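Local coordinates for protein luciferase-like enzymeAMP-CoA-ligase (PDB 4W8O) that probably activates carboxylic acids with ATP as acyl-adenylates and passes them to coenzyme A, as in other luciferase-like AMP-CoA ligases of the ANL family, at residues Phe202-Ile205 with Val206-Phe210. Sequence-based numbering, arbitrary orientation.
Sequences FLQI and VETSF
Gln204 and Glu207, one helical turn apart, send their side chains side by side in the same direction. Glu207 can be followed atom by atom: its CB packs 3.3 Å from Leu203 O, which also accepts the i to i+4 bond from Glu207 N. Beyond CG the chain is extended, placing CD 4.0 Å from Gln204 NE2 and carrying OE1 to 2.9 Å from that nitrogen. The N-H reaches OE1 on its anti side, 28° out of the carboxylate plane. Because the amide and carboxylate planes stand 63° apart, this is a single bond between twisted groups. A bend at chi2 (-47°) folds the Gln204 amide round to meet it. From outside the helix, Phe15 N also grips OE1 and Asn14 N grips OE2, which together fix the carboxylate's rotation. A leucine in place of Gln204 has no N-H to offer OE1, and the carboxylate would probably be held less firmly.

Gln204 O takes two donors from Thr208, N and the hydroxyl OG1, each at 2.8 Å and arriving from opposite faces of the carbonyl plane. Ser209 OG reaches back three residues, donating to Val206 O at 2.8 Å from the same face as Phe210 N. Such bonds to the preceding turn commonly satisfy serine and threonine hydroxyls within helices. On another side of the turn, Val206 CG2 lies 3.8 Å from Phe202 CE2, an oblique apolar contact.

Both segments are consecutive turns of helix 199-211, buried within the AMP-binding region. Ser209 touches Tyr214, part of the pocket holding the bound polyether. Glu207 ties the helix to the N-terminal loop, with Phe11 and Pro13 against Gln204; Phe202 meets Phe20 of helix 20-30 edge-to-face and touches His197 of strand 194-198, while Val206 and Phe210 rest on Leu239 of helix 228-239.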
loop_
_atom_site.group_PDB
_atom_site.type_symbol
_atom_site.label_atom_id
_atom_site.label_comp_id
_atom_site.label_asym_id
_atom_site.label_seq_id
_atom_site.Cartn_x
_atom_site.Cartn_y
_atom_site.Cartn_z
ATOM N N PHE A 202 0.037 -3.669 -10.333
ATOM C CA PHE A 202 0.441 -2.846 -9.201
ATOM C C PHE A 202 0.613 -1.388 -9.606
ATOM O O PHE A 202 0.202 -0.482 -8.879
ATOM C CB PHE A 202 1.719 -3.335 -8.514
ATOM C CG PHE A 202 1.967 -2.638 -7.203
ATOM C CD1 PHE A 202 1.183 -2.931 -6.098
ATOM C CD2 PHE A 202 2.921 -1.645 -7.092
ATOM C CE1 PHE A 202 1.368 -2.274 -4.891
ATOM C CE2 PHE A 202 3.112 -0.985 -5.895
ATOM C CZ PHE A 202 2.331 -1.293 -4.793
ATOM N N LEU A 203 1.225 -1.156 -10.762
ATOM C CA LEU A 203 1.378 0.201 -11.253
ATOM C C LEU A 203 0.026 0.885 -11.506
ATOM O O LEU A 203 -0.073 2.111 -11.388
ATOM C CB LEU A 203 2.259 0.229 -12.506
ATOM C CG LEU A 203 3.752 0.076 -12.183
ATOM C CD1 LEU A 203 4.566 -0.062 -13.457
ATOM C CD2 LEU A 203 4.252 1.254 -11.355
ATOM N N GLN A 204 -1.012 0.110 -11.826
ATOM C CA GLN A 204 -2.357 0.686 -11.942
ATOM C C GLN A 204 -2.998 0.975 -10.593
ATOM O O GLN A 204 -3.775 1.919 -10.477
ATOM C CB GLN A 204 -3.273 -0.167 -12.823
ATOM C CG GLN A 204 -2.950 -0.049 -14.308
ATOM C CD GLN A 204 -2.778 1.404 -14.772
ATOM O OE1 GLN A 204 -3.735 2.181 -14.779
ATOM N NE2 GLN A 204 -1.553 1.774 -15.148
ATOM N N ILE A 205 -2.675 0.191 -9.566
ATOM C CA ILE A 205 -3.103 0.558 -8.216
ATOM C C ILE A 205 -2.548 1.952 -7.902
ATOM O O ILE A 205 -3.260 2.817 -7.389
ATOM C CB ILE A 205 -2.620 -0.438 -7.141
ATOM C CG1 ILE A 205 -3.359 -1.768 -7.300
ATOM C CG2 ILE A 205 -2.845 0.146 -5.747
ATOM C CD1 ILE A 205 -2.816 -2.899 -6.454
ATOM N N VAL A 206 -1.269 2.144 -8.216
ATOM C CA VAL A 206 -0.571 3.389 -7.948
ATOM C C VAL A 206 -1.117 4.531 -8.819
ATOM O O VAL A 206 -1.402 5.614 -8.317
ATOM C CB VAL A 206 0.952 3.241 -8.186
ATOM C CG1 VAL A 206 1.643 4.591 -8.115
ATOM C CG2 VAL A 206 1.556 2.269 -7.177
ATOM N N GLU A 207 -1.268 4.274 -10.115
ATOM C CA GLU A 207 -1.704 5.313 -11.036
ATOM C C GLU A 207 -3.170 5.697 -10.807
ATOM O O GLU A 207 -3.514 6.878 -10.867
ATOM C CB GLU A 207 -1.456 4.893 -12.491
ATOM C CG GLU A 207 -1.073 6.071 -13.359
ATOM C CD GLU A 207 -0.699 5.696 -14.780
ATOM O OE1 GLU A 207 -0.475 4.502 -15.085
ATOM O OE2 GLU A 207 -0.621 6.626 -15.596
ATOM N N THR A 208 -4.019 4.708 -10.523
ATOM C CA THR A 208 -5.424 4.966 -10.219
ATOM C C THR A 208 -5.553 5.838 -8.970
ATOM O O THR A 208 -6.363 6.764 -8.941
ATOM C CB THR A 208 -6.213 3.649 -10.033
ATOM O OG1 THR A 208 -6.248 2.939 -11.281
ATOM C CG2 THR A 208 -7.644 3.903 -9.547
ATOM N N SER A 209 -4.741 5.559 -7.953
ATOM C CA SER A 209 -4.747 6.371 -6.733
ATOM C C SER A 209 -4.332 7.837 -7.004
ATOM O O SER A 209 -4.863 8.763 -6.388
ATOM C CB SER A 209 -3.897 5.720 -5.618
ATOM O OG SER A 209 -2.498 5.881 -5.806
ATOM N N PHE A 210 -3.408 8.043 -7.939
ATOM C CA PHE A 210 -3.027 9.391 -8.355
ATOM C C PHE A 210 -4.200 10.153 -8.988
ATOM O O PHE A 210 -4.439 11.314 -8.654
ATOM C CB PHE A 210 -1.843 9.343 -9.326
ATOM C CG PHE A 210 -1.483 10.679 -9.910
ATOM C CD1 PHE A 210 -0.754 11.598 -9.174
ATOM C CD2 PHE A 210 -1.877 11.020 -11.198
ATOM C CE1 PHE A 210 -0.426 12.835 -9.703
ATOM C CE2 PHE A 210 -1.551 12.254 -11.739
ATOM C CZ PHE A 210 -0.819 13.162 -10.990
#